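Local coordinates for protein ECL CdiI (PDB 4NTQ) that serves as the immunity protein of a contact-dependent growth inhibition system, forming a complex with the CdiA-CT toxin, a ribosomal RNase, at residues Y90-V95 and M124-W129; T79-F84 and K111-R116; V66-P71 and H102-E107; N46-S51 and S62-S67. One frame throughout, in Å; residues are numbered along the deposited sequence.

Interaction 1 (Y90-V95 and M124-W129)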
loop_
_atom_site.group_PDB
_atom_site.type_symbol
_atom_site.label_atom_id
_atom_site.label_comp_id
_atom_site.label_asym_id
_atom_site.label_seq_id
_atom_site.Cartn_x
_atom_site.Cartn_y
_atom_site.Cartn_z
ATOM N N TYR B 90 -0.362 4.001 -15.242
ATOM C CA TYR B 90 -1.474 3.694 -14.342
ATOM C C TYR B 90 -0.910 3.273 -13.006
ATOM O O TYR B 90 0.147 2.645 -12.940
ATOM C CB TYR B 90 -2.400 2.606 -14.913
ATOM C CG TYR B 90 -2.989 2.998 -16.248
ATOM C CD1 TYR B 90 -4.115 3.820 -16.326
ATOM C CD2 TYR B 90 -2.392 2.586 -17.437
ATOM C CE1 TYR B 90 -4.635 4.211 -17.562
ATOM C CE2 TYR B 90 -2.904 2.965 -18.674
ATOM C CZ TYR B 90 -4.019 3.779 -18.729
ATOM O OH TYR B 90 -4.514 4.151 -19.952
ATOM N N VAL B 91 -1.616 3.643 -11.943
ATOM C CA VAL B 91 -1.161 3.389 -10.599
ATOM C C VAL B 91 -2.283 2.761 -9.802
ATOM O O VAL B 91 -3.421 3.257 -9.785
ATOM C CB VAL B 91 -0.725 4.694 -9.877
ATOM C CG1 VAL B 91 -0.042 4.358 -8.553
ATOM C CG2 VAL B 91 0.192 5.533 -10.751
ATOM N N GLN B 92 -1.950 1.674 -9.121
ATOM C CA GLN B 92 -2.915 0.943 -8.327
ATOM C C GLN B 92 -2.305 0.766 -6.956
ATOM O O GLN B 92 -1.101 0.962 -6.781
ATOM C CB GLN B 92 -3.224 -0.413 -8.969
ATOM C CG GLN B 92 -3.997 -0.273 -10.258
ATOM C CD GLN B 92 -4.454 -1.599 -10.843
ATOM O OE1 GLN B 92 -4.434 -2.638 -10.182
ATOM N NE2 GLN B 92 -4.868 -1.565 -12.102
ATOM N N ASN B 93 -3.135 0.399 -5.987
ATOM C CA ASN B 93 -2.704 0.288 -4.608
ATOM C C ASN B 93 -3.052 -1.119 -4.204
ATOM O O ASN B 93 -4.227 -1.456 -4.056
ATOM C CB ASN B 93 -3.452 1.336 -3.757
ATOM C CG ASN B 93 -3.175 1.213 -2.255
ATOM O OD1 ASN B 93 -4.063 1.487 -1.436
ATOM N ND2 ASN B 93 -1.944 0.816 -1.885
ATOM N N ASN B 94 -2.033 -1.963 -4.085
ATOM C CA ASN B 94 -2.261 -3.396 -3.911
ATOM C C ASN B 94 -1.582 -3.882 -2.673
ATOM O O ASN B 94 -0.469 -3.452 -2.364
ATOM C CB ASN B 94 -1.767 -4.192 -5.137
ATOM C CG ASN B 94 -2.490 -3.796 -6.413
ATOM O OD1 ASN B 94 -3.591 -3.234 -6.368
ATOM N ND2 ASN B 94 -1.882 -4.083 -7.558
ATOM N N VAL B 95 -2.264 -4.755 -1.944
ATOM C CA VAL B 95 -1.664 -5.423 -0.802
ATOM C C VAL B 95 -1.103 -6.750 -1.267
ATOM O O VAL B 95 -1.828 -7.556 -1.858
ATOM C CB VAL B 95 -2.694 -5.709 0.286
ATOM C CG1 VAL B 95 -2.077 -6.539 1.380
ATOM C CG2 VAL B 95 -3.237 -4.424 0.840
HETATM N N MSE B 124 -15.832 -5.955 -9.639
HETATM C CA MSE B 124 -15.573 -4.738 -8.877
HETATM C C MSE B 124 -14.450 -3.930 -9.519
HETATM O O MSE B 124 -13.429 -4.489 -9.927
HETATM C CB MSE B 124 -15.218 -5.080 -7.432
HETATM C CG MSE B 124 -16.378 -5.632 -6.631
HETATM SE SE MSE B 124 -17.696 -4.230 -6.318
HETATM C CE MSE B 124 -16.625 -3.111 -5.114
ATOM N N LYS B 125 -14.642 -2.619 -9.631
ATOM C CA LYS B 125 -13.605 -1.778 -10.197
ATOM C C LYS B 125 -12.363 -1.810 -9.313
ATOM O O LYS B 125 -12.445 -1.648 -8.099
ATOM C CB LYS B 125 -14.088 -0.345 -10.385
ATOM C CG LYS B 125 -12.978 0.605 -10.803
ATOM C CD LYS B 125 -13.449 2.043 -10.812
ATOM C CE LYS B 125 -12.289 3.000 -11.033
ATOM N NZ LYS B 125 -12.787 4.363 -11.335
ATOM N N ILE B 126 -11.215 -2.065 -9.927
ATOM C CA ILE B 126 -9.951 -1.953 -9.224
ATOM C C ILE B 126 -9.626 -0.469 -9.137
ATOM O O ILE B 126 -9.718 0.246 -10.133
ATOM C CB ILE B 126 -8.829 -2.669 -9.980
ATOM C CG1 ILE B 126 -9.223 -4.126 -10.259
ATOM C CG2 ILE B 126 -7.508 -2.574 -9.212
ATOM C CD1 ILE B 126 -9.265 -4.950 -9.034
ATOM N N SER B 127 -9.277 0.004 -7.949
ATOM C CA SER B 127 -8.924 1.405 -7.807
ATOM C C SER B 127 -7.701 1.714 -8.670
ATOM O O SER B 127 -6.760 0.932 -8.726
ATOM C CB SER B 127 -8.663 1.749 -6.342
ATOM O OG SER B 127 -9.842 1.676 -5.551
ATOM N N GLU B 128 -7.723 2.850 -9.354
ATOM C CA GLU B 128 -6.647 3.204 -10.276
ATOM C C GLU B 128 -6.525 4.719 -10.475
ATOM O O GLU B 128 -7.520 5.435 -10.561
ATOM C CB GLU B 128 -6.865 2.513 -11.631
ATOM C CG GLU B 128 -5.669 2.589 -12.565
ATOM C CD GLU B 128 -5.867 1.780 -13.845
ATOM O OE1 GLU B 128 -6.613 2.242 -14.733
ATOM O OE2 GLU B 128 -5.272 0.690 -13.962
ATOM N N TRP B 129 -5.297 5.203 -10.558
ATOM C CA TRP B 129 -5.062 6.614 -10.831
ATOM C C TRP B 129 -4.066 6.696 -11.989
ATOM O O TRP B 129 -3.466 5.688 -12.368
ATOM C CB TRP B 129 -4.488 7.304 -9.584
ATOM C CG TRP B 129 -5.411 7.307 -8.372
ATOM C CD1 TRP B 129 -6.162 8.358 -7.919
ATOM C CD2 TRP B 129 -5.659 6.221 -7.463
ATOM N NE1 TRP B 129 -6.867 7.992 -6.795
ATOM C CE2 TRP B 129 -6.571 6.690 -6.489
ATOM C CE3 TRP B 129 -5.200 4.908 -7.374
ATOM C CZ2 TRP B 129 -7.034 5.886 -5.441
ATOM C CZ3 TRP B 129 -5.667 4.103 -6.337
ATOM C CH2 TRP B 129 -6.571 4.599 -5.379
HETATM O O HOH W 1 -5.606 -0.470 -6.520
#
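V91 and W129 form an antiparallel hydrogen-bonded pair, V91 N donating to W129 O and W129 N to V91 O, each at 2.8 Å. The pair opens the strand 129-132, outermost within this chain, of a four-stranded antiparallel sheet, against strand 88-97; before W129 the loop swings off, the end-to-end directions of 90-93 and 126-129 differing by 119°. In the widening fork a water accepts from N93 N at 2.7 Å and lies 2.9 Å from S127 O. V91 O also receives a CA-H contact from E128 CA at 3.3 Å and lies in the plane of the W129 indole, at its edge. E128 reaches Y90 and Q92, on the other face of the strand, because its CG is anti to the backbone N (chi1 -168°) and the chain stays extended, bringing OE1 to 3.4 Å from Y90 CD1. R116 reinforces this group, with a salt bridge to E128 OE2 and a cation-pi contact with Y90. The toxin chain grips the diverging loop, its D235 accepting from S127 OG and E128 N; on the strand, N93 holds T79 O through ND2 and meets R222 of the toxin chain through OD1. Q92 NE2, which also donates to T117 O, bonds E128 OE2 at 3.0 Å; the acceptor is in the amide plane, yet is met on its anti side, 31° out of the carboxylate plane.

Interaction 2 (T79-F84 and K111-R116)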
loop_
_atom_site.group_PDB
_atom_site.type_symbol
_atom_site.label_atom_id
_atom_site.label_comp_id
_atom_site.label_asym_id
_atom_site.label_seq_id
_atom_site.Cartn_x
_atom_site.Cartn_y
_atom_site.Cartn_z
ATOM N N THR B 79 1.680 -1.777 -1.216
ATOM C CA THR B 79 2.464 -1.276 -2.325
ATOM C C THR B 79 1.634 -0.345 -3.176
ATOM O O THR B 79 0.401 -0.406 -3.171
ATOM C CB THR B 79 2.916 -2.411 -3.244
ATOM O OG1 THR B 79 1.764 -2.969 -3.885
ATOM C CG2 THR B 79 3.655 -3.502 -2.457
ATOM N N TRP B 80 2.323 0.525 -3.902
ATOM C CA TRP B 80 1.705 1.265 -4.984
ATOM C C TRP B 80 2.402 0.794 -6.246
ATOM O O TRP B 80 3.635 0.765 -6.301
ATOM C CB TRP B 80 1.810 2.774 -4.749
ATOM C CG TRP B 80 0.888 3.188 -3.601
ATOM C CD1 TRP B 80 1.107 2.990 -2.269
ATOM C CD2 TRP B 80 -0.416 3.788 -3.705
ATOM N NE1 TRP B 80 0.035 3.449 -1.538
ATOM C CE2 TRP B 80 -0.908 3.948 -2.392
ATOM C CE3 TRP B 80 -1.211 4.215 -4.782
ATOM C CZ2 TRP B 80 -2.154 4.515 -2.124
ATOM C CZ3 TRP B 80 -2.444 4.781 -4.515
ATOM C CH2 TRP B 80 -2.909 4.919 -3.195
ATOM N N VAL B 81 1.605 0.386 -7.232
ATOM C CA VAL B 81 2.100 -0.314 -8.404
ATOM C C VAL B 81 1.907 0.511 -9.664
ATOM O O VAL B 81 0.793 0.956 -9.953
ATOM C CB VAL B 81 1.360 -1.652 -8.567
ATOM C CG1 VAL B 81 1.723 -2.306 -9.878
ATOM C CG2 VAL B 81 1.672 -2.569 -7.389
ATOM N N LEU B 82 2.993 0.715 -10.408
ATOM C CA LEU B 82 2.966 1.558 -11.603
ATOM C C LEU B 82 2.987 0.667 -12.835
ATOM O O LEU B 82 3.831 -0.219 -12.949
ATOM C CB LEU B 82 4.170 2.502 -11.628
ATOM C CG LEU B 82 4.134 3.764 -10.757
ATOM C CD1 LEU B 82 3.829 3.479 -9.295
ATOM C CD2 LEU B 82 5.441 4.501 -10.875
ATOM N N TYR B 83 2.045 0.880 -13.748
ATOM C CA TYR B 83 2.025 0.111 -14.975
ATOM C C TYR B 83 2.288 1.065 -16.118
ATOM O O TYR B 83 1.620 2.078 -16.233
ATOM C CB TYR B 83 0.667 -0.564 -15.171
ATOM C CG TYR B 83 0.365 -1.732 -14.256
ATOM C CD1 TYR B 83 0.908 -2.993 -14.505
ATOM C CD2 TYR B 83 -0.510 -1.593 -13.172
ATOM C CE1 TYR B 83 0.615 -4.075 -13.690
ATOM C CE2 TYR B 83 -0.819 -2.687 -12.332
ATOM C CZ TYR B 83 -0.242 -3.917 -12.603
ATOM O OH TYR B 83 -0.522 -4.994 -11.805
ATOM N N PHE B 84 3.259 0.750 -16.956
ATOM C CA PHE B 84 3.634 1.646 -18.046
ATOM C C PHE B 84 2.992 1.295 -19.386
ATOM O O PHE B 84 3.133 0.172 -19.870
ATOM C CB PHE B 84 5.145 1.673 -18.189
ATOM C CG PHE B 84 5.846 2.046 -16.926
ATOM C CD1 PHE B 84 5.914 3.377 -16.531
ATOM C CD2 PHE B 84 6.423 1.075 -16.121
ATOM C CE1 PHE B 84 6.554 3.746 -15.357
ATOM C CE2 PHE B 84 7.066 1.428 -14.927
ATOM C CZ PHE B 84 7.132 2.775 -14.548
ATOM N N LYS B 111 8.505 -9.312 -9.256
ATOM C CA LYS B 111 8.055 -10.667 -9.590
ATOM C C LYS B 111 6.729 -11.013 -8.906
ATOM O O LYS B 111 6.004 -11.890 -9.366
ATOM C CB LYS B 111 9.106 -11.723 -9.201
ATOM C CG LYS B 111 10.429 -11.647 -9.950
ATOM C CD LYS B 111 10.241 -11.820 -11.454
ATOM C CE LYS B 111 9.679 -13.199 -11.809
ATOM N NZ LYS B 111 9.472 -13.370 -13.286
ATOM N N PHE B 112 6.414 -10.329 -7.805
ATOM C CA PHE B 112 5.226 -10.678 -7.019
ATOM C C PHE B 112 3.994 -9.936 -7.513
ATOM O O PHE B 112 2.910 -10.046 -6.959
ATOM C CB PHE B 112 5.478 -10.443 -5.524
ATOM C CG PHE B 112 6.492 -11.383 -4.940
ATOM C CD1 PHE B 112 6.097 -12.441 -4.128
ATOM C CD2 PHE B 112 7.840 -11.235 -5.234
ATOM C CE1 PHE B 112 7.036 -13.326 -3.599
ATOM C CE2 PHE B 112 8.786 -12.112 -4.715
ATOM C CZ PHE B 112 8.383 -13.164 -3.892
ATOM N N ILE B 113 4.188 -9.191 -8.584
ATOM C CA ILE B 113 3.148 -8.357 -9.157
ATOM C C ILE B 113 2.828 -8.927 -10.513
ATOM O O ILE B 113 3.752 -9.219 -11.283
ATOM C CB ILE B 113 3.685 -6.928 -9.395
ATOM C CG1 ILE B 113 3.940 -6.227 -8.055
ATOM C CG2 ILE B 113 2.741 -6.145 -10.296
ATOM C CD1 ILE B 113 2.811 -6.396 -7.044
ATOM N N GLU B 114 1.549 -9.088 -10.833
ATOM C CA GLU B 114 1.228 -9.596 -12.151
ATOM C C GLU B 114 0.638 -8.503 -13.015
ATOM O O GLU B 114 0.495 -7.360 -12.570
ATOM C CB GLU B 114 0.320 -10.816 -12.074
ATOM C CG GLU B 114 -1.076 -10.535 -11.594
ATOM C CD GLU B 114 -1.823 -11.815 -11.314
ATOM O OE1 GLU B 114 -1.174 -12.892 -11.298
ATOM O OE2 GLU B 114 -3.054 -11.746 -11.116
ATOM N N SER B 115 0.302 -8.856 -14.250
ATOM C CA SER B 115 -0.066 -7.861 -15.240
ATOM C C SER B 115 -1.324 -7.143 -14.801
ATOM O O SER B 115 -1.997 -7.572 -13.866
ATOM C CB SER B 115 -0.218 -8.492 -16.629
ATOM O OG SER B 115 -1.569 -8.783 -16.918
ATOM N N ARG B 116 -1.623 -6.043 -15.476
ATOM C CA ARG B 116 -2.634 -5.099 -15.022
ATOM C C ARG B 116 -4.047 -5.561 -15.316
ATOM O O ARG B 116 -4.326 -6.035 -16.410
ATOM C CB ARG B 116 -2.404 -3.746 -15.704
ATOM C CG ARG B 116 -3.544 -2.747 -15.555
ATOM C CD ARG B 116 -3.136 -1.401 -16.162
ATOM N NE ARG B 116 -4.235 -0.440 -16.183
ATOM C CZ ARG B 116 -4.859 -0.039 -17.286
ATOM N NH1 ARG B 116 -4.496 -0.513 -18.474
ATOM N NH2 ARG B 116 -5.854 0.833 -17.197
#
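Y83 is held by loop residues E114 and R116, at its hydroxyl and over one ring face. Its OH donates to E114 O at 2.7 Å, almost in line with the carbonyl (C=O...donor angle 164°), so the buried phenol is satisfied by a backbone oxygen that lies in the ring plane. Over one face sits R116 CB, 3.5 Å from the Y83 ring centroid and only 6° off the normal, a well-centred CH-pi contact. In R116, chi1 of 168° swings CG away from the main-chain nitrogen and the chain is extended as far as NE, which lays its aliphatic part across the tyrosine; CD is still 4.0 Å from Y83 CG. I113 closes in beside the hydroxyl, its CG2 3.8 Å from Y83 OH. The same methyl meets V81 CG1 at 4.0 Å, the two branched side chains reaching tip to tip. E114 and S115 turn their CB atoms away from the strand and contribute backbone carbonyls. Farther out, R116, paired with E128, also bridges to E85, while I113 leans on A63 and I96 of the adjoining strands. L82 and F84, which alternate with V81 and Y83, pack on helix 133-144. The arrangement is that of an irregular loop laid over one face of an antiparallel beta meander whose other face carries a helix.

Interaction 3 (V66-P71 and H102-E107); sequences VSMYEP and HGFSPE
A Met-aromatic contact between M68, modelled as selenomethionine, and F104 joins two loops at one end of the sheet. The selenium lies in the plane of the phenyl ring, at its edge, 90° off the ring normal, and SE is 4.1 Å from F104 CE2; it thus meets the hydrogen-bearing rim and not the pi face. Two bends in the M68 chain, at chi2 (63°) and chi3 (43°), turn its end out of the line of CB and CG and bring SE against the second loop. The same atom touches P106 CB at 4.2 Å, so the selenium lies against both the aromatic ring and the proline that follows two residues later. The loop holding M68 links strands 61-65 and 76-85 of the antiparallel meander, and the loop holding F104 comes after strand 88-97, whose C-terminal end lies beside the start of 76-85. M68 rests in addition on W39 and on I77, while F104 packs edge-to-face with F112. P71 supplies the second half of the contact. Its CB lies 3.8 Å from F104 O and 4.2 Å from F104 CD2, so that it touches both the backbone and the ring of F104. P106 begins a 3-10 segment, and the two prolines cross at about a right angle, P71 CG touching P106 CD at 3.9 Å.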
loop_
_atom_site.group_PDB
_atom_site.type_symbol
_atom_site.label_atom_id
_atom_site.label_comp_id
_atom_site.label_asym_id
_atom_site.label_seq_id
_atom_site.Cartn_x
_atom_site.Cartn_y
_atom_site.Cartn_z
ATOM N N VAL B 66 5.335 0.466 0.468
ATOM C CA VAL B 66 5.219 1.521 1.468
ATOM C C VAL B 66 5.029 0.925 2.861
ATOM O O VAL B 66 4.567 1.589 3.796
ATOM C CB VAL B 66 4.133 2.522 1.111
ATOM C CG1 VAL B 66 4.511 3.227 -0.201
ATOM C CG2 VAL B 66 2.802 1.825 1.014
ATOM N N SER B 67 5.392 -0.348 2.979
ATOM C CA SER B 67 5.603 -0.958 4.274
ATOM C C SER B 67 6.497 -2.162 4.043
ATOM O O SER B 67 6.451 -2.779 2.981
ATOM C CB SER B 67 4.277 -1.378 4.928
ATOM O OG SER B 67 3.710 -2.487 4.251
HETATM N N MSE B 68 7.303 -2.492 5.046
HETATM C CA MSE B 68 8.236 -3.585 4.953
HETATM C C MSE B 68 8.627 -4.007 6.351
HETATM O O MSE B 68 8.801 -3.171 7.241
HETATM C CB MSE B 68 9.482 -3.162 4.179
HETATM C CG MSE B 68 10.492 -4.283 3.994
HETATM SE SE MSE B 68 9.734 -5.745 2.923
HETATM C CE MSE B 68 8.837 -4.635 1.564
ATOM N N TYR B 69 8.745 -5.312 6.541
ATOM C CA TYR B 69 9.231 -5.851 7.793
ATOM C C TYR B 69 10.195 -6.940 7.433
ATOM O O TYR B 69 10.436 -7.177 6.246
ATOM C CB TYR B 69 8.073 -6.396 8.614
ATOM C CG TYR B 69 7.080 -5.327 9.000
ATOM C CD1 TYR B 69 5.977 -5.047 8.194
ATOM C CD2 TYR B 69 7.254 -4.577 10.161
ATOM C CE1 TYR B 69 5.069 -4.062 8.547
ATOM C CE2 TYR B 69 6.355 -3.593 10.523
ATOM C CZ TYR B 69 5.267 -3.338 9.720
ATOM O OH TYR B 69 4.376 -2.352 10.084
ATOM N N GLU B 70 10.771 -7.569 8.454
ATOM C CA GLU B 70 11.533 -8.791 8.280
ATOM C C GLU B 70 10.727 -9.690 7.362
ATOM O O GLU B 70 9.601 -10.056 7.690
ATOM C CB GLU B 70 11.729 -9.476 9.628
ATOM C CG GLU B 70 12.716 -10.631 9.607
ATOM C CD GLU B 70 14.158 -10.158 9.606
ATOM O OE1 GLU B 70 14.466 -9.204 10.351
ATOM O OE2 GLU B 70 14.980 -10.738 8.861
ATOM N N PRO B 71 11.282 -10.010 6.186
ATOM C CA PRO B 71 10.558 -10.803 5.178
ATOM C C PRO B 71 10.029 -12.169 5.664
ATOM O O PRO B 71 8.951 -12.574 5.224
ATOM C CB PRO B 71 11.589 -10.967 4.055
ATOM C CG PRO B 71 12.479 -9.751 4.201
ATOM C CD PRO B 71 12.574 -9.508 5.682
ATOM N N HIS B 102 6.965 -17.355 2.674
ATOM C CA HIS B 102 8.302 -17.555 3.242
ATOM C C HIS B 102 9.421 -17.331 2.222
ATOM O O HIS B 102 10.552 -17.005 2.601
ATOM C CB HIS B 102 8.432 -18.919 3.925
ATOM N N GLY B 103 9.088 -17.478 0.938
ATOM C CA GLY B 103 10.039 -17.320 -0.144
ATOM C C GLY B 103 10.342 -15.881 -0.488
ATOM O O GLY B 103 11.339 -15.598 -1.149
ATOM N N PHE B 104 9.493 -14.970 -0.020
ATOM C CA PHE B 104 9.562 -13.566 -0.423
ATOM C C PHE B 104 10.864 -12.856 -0.053
ATOM O O PHE B 104 11.482 -13.153 0.965
ATOM C CB PHE B 104 8.365 -12.773 0.123
ATOM C CG PHE B 104 8.476 -11.282 -0.097
ATOM C CD1 PHE B 104 8.284 -10.741 -1.363
ATOM C CD2 PHE B 104 8.804 -10.429 0.951
ATOM C CE1 PHE B 104 8.404 -9.380 -1.583
ATOM C CE2 PHE B 104 8.920 -9.061 0.740
ATOM C CZ PHE B 104 8.719 -8.536 -0.530
ATOM N N SER B 105 11.263 -11.919 -0.908
ATOM C CA SER B 105 12.381 -11.026 -0.649
ATOM C C SER B 105 12.181 -9.714 -1.415
ATOM O O SER B 105 11.836 -9.731 -2.598
ATOM C CB SER B 105 13.681 -11.676 -1.072
ATOM O OG SER B 105 14.766 -11.032 -0.449
ATOM N N PRO B 106 12.413 -8.573 -0.746
ATOM C CA PRO B 106 12.050 -7.256 -1.295
ATOM C C PRO B 106 12.675 -6.922 -2.658
ATOM O O PRO B 106 12.051 -6.233 -3.463
ATOM C CB PRO B 106 12.535 -6.271 -0.217
ATOM C CG PRO B 106 13.580 -7.031 0.546
ATOM C CD PRO B 106 13.117 -8.459 0.543
ATOM N N GLU B 107 13.883 -7.397 -2.922
ATOM C CA GLU B 107 14.530 -7.066 -4.187
ATOM C C GLU B 107 13.831 -7.773 -5.349
ATOM O O GLU B 107 14.001 -7.395 -6.518
ATOM C CB GLU B 107 16.023 -7.399 -4.144
ATOM C CG GLU B 107 16.351 -8.888 -4.094
ATOM C CD GLU B 107 16.010 -9.558 -2.763
ATOM O OE1 GLU B 107 15.448 -8.896 -1.855
ATOM O OE2 GLU B 107 16.308 -10.766 -2.630
#

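Interaction 4 (N46-S51 and S62-S67)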
loop_
_atom_site.group_PDB
_atom_site.type_symbol
_atom_site.label_atom_id
_atom_site.label_comp_id
_atom_site.label_asym_id
_atom_site.label_seq_id
_atom_site.Cartn_x
_atom_site.Cartn_y
_atom_site.Cartn_z
ATOM N N ASN B 46 15.865 3.454 -1.756
ATOM C CA ASN B 46 16.717 2.602 -2.573
ATOM C C ASN B 46 15.891 1.550 -3.327
ATOM O O ASN B 46 16.089 1.317 -4.516
ATOM C CB ASN B 46 17.789 1.943 -1.712
ATOM C CG ASN B 46 18.431 0.779 -2.402
ATOM O OD1 ASN B 46 19.319 0.957 -3.231
ATOM N ND2 ASN B 46 17.977 -0.431 -2.078
ATOM N N SER B 47 14.940 0.947 -2.628
ATOM C CA SER B 47 14.059 -0.046 -3.213
ATOM C C SER B 47 13.222 0.537 -4.349
ATOM O O SER B 47 13.034 -0.111 -5.374
ATOM C CB SER B 47 13.150 -0.629 -2.137
ATOM O OG SER B 47 12.035 -1.280 -2.707
ATOM N N TRP B 48 12.730 1.760 -4.169
ATOM C CA TRP B 48 11.941 2.430 -5.198
ATOM C C TRP B 48 12.801 2.735 -6.422
ATOM O O TRP B 48 12.352 2.585 -7.556
ATOM C CB TRP B 48 11.346 3.738 -4.659
ATOM C CG TRP B 48 10.463 3.581 -3.451
ATOM C CD1 TRP B 48 9.796 2.457 -3.061
ATOM C CD2 TRP B 48 10.162 4.585 -2.470
ATOM N NE1 TRP B 48 9.097 2.691 -1.894
ATOM C CE2 TRP B 48 9.308 3.992 -1.511
ATOM C CE3 TRP B 48 10.538 5.929 -2.305
ATOM C CZ2 TRP B 48 8.811 4.696 -0.409
ATOM C CZ3 TRP B 48 10.050 6.630 -1.201
ATOM C CH2 TRP B 48 9.197 6.006 -0.265
ATOM N N LEU B 49 14.036 3.173 -6.184
ATOM C CA LEU B 49 14.981 3.436 -7.272
ATOM C C LEU B 49 15.204 2.184 -8.130
ATOM O O LEU B 49 15.137 2.250 -9.350
ATOM C CB LEU B 49 16.323 3.940 -6.732
ATOM C CG LEU B 49 17.370 4.321 -7.783
ATOM C CD1 LEU B 49 16.802 5.311 -8.766
ATOM C CD2 LEU B 49 18.619 4.905 -7.135
ATOM N N LYS B 50 15.460 1.053 -7.484
ATOM C CA LYS B 50 15.689 -0.206 -8.197
ATOM C C LYS B 50 14.447 -0.627 -8.953
ATOM O O LYS B 50 14.520 -0.982 -10.127
ATOM C CB LYS B 50 16.094 -1.324 -7.232
ATOM C CG LYS B 50 17.516 -1.212 -6.694
ATOM C CD LYS B 50 17.859 -2.413 -5.811
ATOM C CE LYS B 50 19.292 -2.350 -5.304
ATOM N NZ LYS B 50 19.524 -3.277 -4.153
ATOM N N SER B 51 13.303 -0.558 -8.274
ATOM C CA SER B 51 12.028 -0.987 -8.847
ATOM C C SER B 51 11.630 -0.128 -10.049
ATOM O O SER B 51 11.094 -0.630 -11.028
ATOM C CB SER B 51 10.942 -0.957 -7.774
ATOM O OG SER B 51 9.694 -1.351 -8.301
ATOM N N SER B 62 6.338 -1.236 -11.982
ATOM C CA SER B 62 7.219 -0.921 -10.855
ATOM C C SER B 62 6.430 -0.918 -9.557
ATOM O O SER B 62 5.561 -0.064 -9.343
ATOM C CB SER B 62 7.864 0.452 -11.042
ATOM O OG SER B 62 8.931 0.371 -11.969
ATOM N N ALA B 63 6.716 -1.877 -8.693
ATOM C CA ALA B 63 6.034 -1.924 -7.415
ATOM C C ALA B 63 6.832 -1.145 -6.401
ATOM O O ALA B 63 8.022 -1.438 -6.202
ATOM C CB ALA B 63 5.869 -3.348 -6.963
ATOM N N LEU B 64 6.174 -0.159 -5.778
ATOM C CA LEU B 64 6.778 0.679 -4.739
ATOM C C LEU B 64 6.208 0.309 -3.379
ATOM O O LEU B 64 5.074 0.674 -3.071
ATOM C CB LEU B 64 6.452 2.158 -4.979
ATOM C CG LEU B 64 6.761 2.744 -6.353
ATOM C CD1 LEU B 64 6.321 4.203 -6.442
ATOM C CD2 LEU B 64 8.228 2.627 -6.657
ATOM N N ALA B 65 6.990 -0.388 -2.559
ATOM C CA ALA B 65 6.527 -0.803 -1.238
ATOM C C ALA B 65 6.421 0.396 -0.293
ATOM O O ALA B 65 7.304 1.251 -0.260
ATOM C CB ALA B 65 7.462 -1.846 -0.645
ATOM N N VAL B 66 5.335 0.466 0.468
ATOM C CA VAL B 66 5.219 1.521 1.468
ATOM C C VAL B 66 5.029 0.925 2.861
ATOM O O VAL B 66 4.567 1.589 3.796
ATOM C CB VAL B 66 4.133 2.522 1.111
ATOM C CG1 VAL B 66 4.511 3.227 -0.201
ATOM C CG2 VAL B 66 2.802 1.825 1.014
ATOM N N SER B 67 5.392 -0.348 2.979
ATOM C CA SER B 67 5.603 -0.958 4.274
ATOM C C SER B 67 6.497 -2.162 4.043
ATOM O O SER B 67 6.451 -2.779 2.981
ATOM C CB SER B 67 4.277 -1.378 4.928
ATOM O OG SER B 67 3.710 -2.487 4.251
HETATM O O HOH W 2 9.507 -0.817 -3.702
#
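A63 O is gripped twice, by S51 OG at 2.7 Å and by a water that donates to it at 3.0 Å. The serine hydroxyl approaches from above the carbonyl plane, and N110 ND2 donates to it in turn. The bridging water also accepts from A65 N at 2.8 Å, and it lies 2.8 Å from S47 OG. This polar seam joins helix 41-58 to strand 61-65, an outermost strand, within this chain, of the antiparallel sheet; the two run antiparallel (174° between the segment axes, 7.7 Å at closest approach), the helix being followed almost at once by the strand. Here helix side chains and a water bond A63 O, A65 N and A65 O, while N110 OD1 accepts from A63 N. S62 OG returns a bond in the other direction, to S51 O at 2.6 Å, again from above the carbonyl plane. About one turn earlier in the helix, W48 NE1 donates to A65 O at 2.8 Å, the acceptor lying in the indole plane. W48 and L64 cross at about a right angle, L64 CD2 resting 3.9 Å from W48 CB, and F139 and L143 of helix 133-144 pack on the indole as well.

Interactions 1, 2 and 4 all reach the same meander: interaction 4 borders its 61-65 edge, interaction 1 builds its 129-132 edge, and interaction 2 overlies strand 76-85 between. Interactions 1 and 2, with centres about 10 Å apart, are directly joined by the salt bridge from R116 NE to E128 OE2 (2.7 Å). Interaction 2 meets interaction 4 through backbone pairing of W80 with L64 and of L82 with S62. Interaction 3 shares V66 and S67 with interaction 4 and touches interaction 2 at two joints, F112 CZ to F104 CD1 (3.5 Å) and W80 CD1 to V66 CG2 (3.9 Å). Toxin contacts concentrate on interaction 1, about 17 Å between centres from interaction 4, whose segments the toxin does not touch.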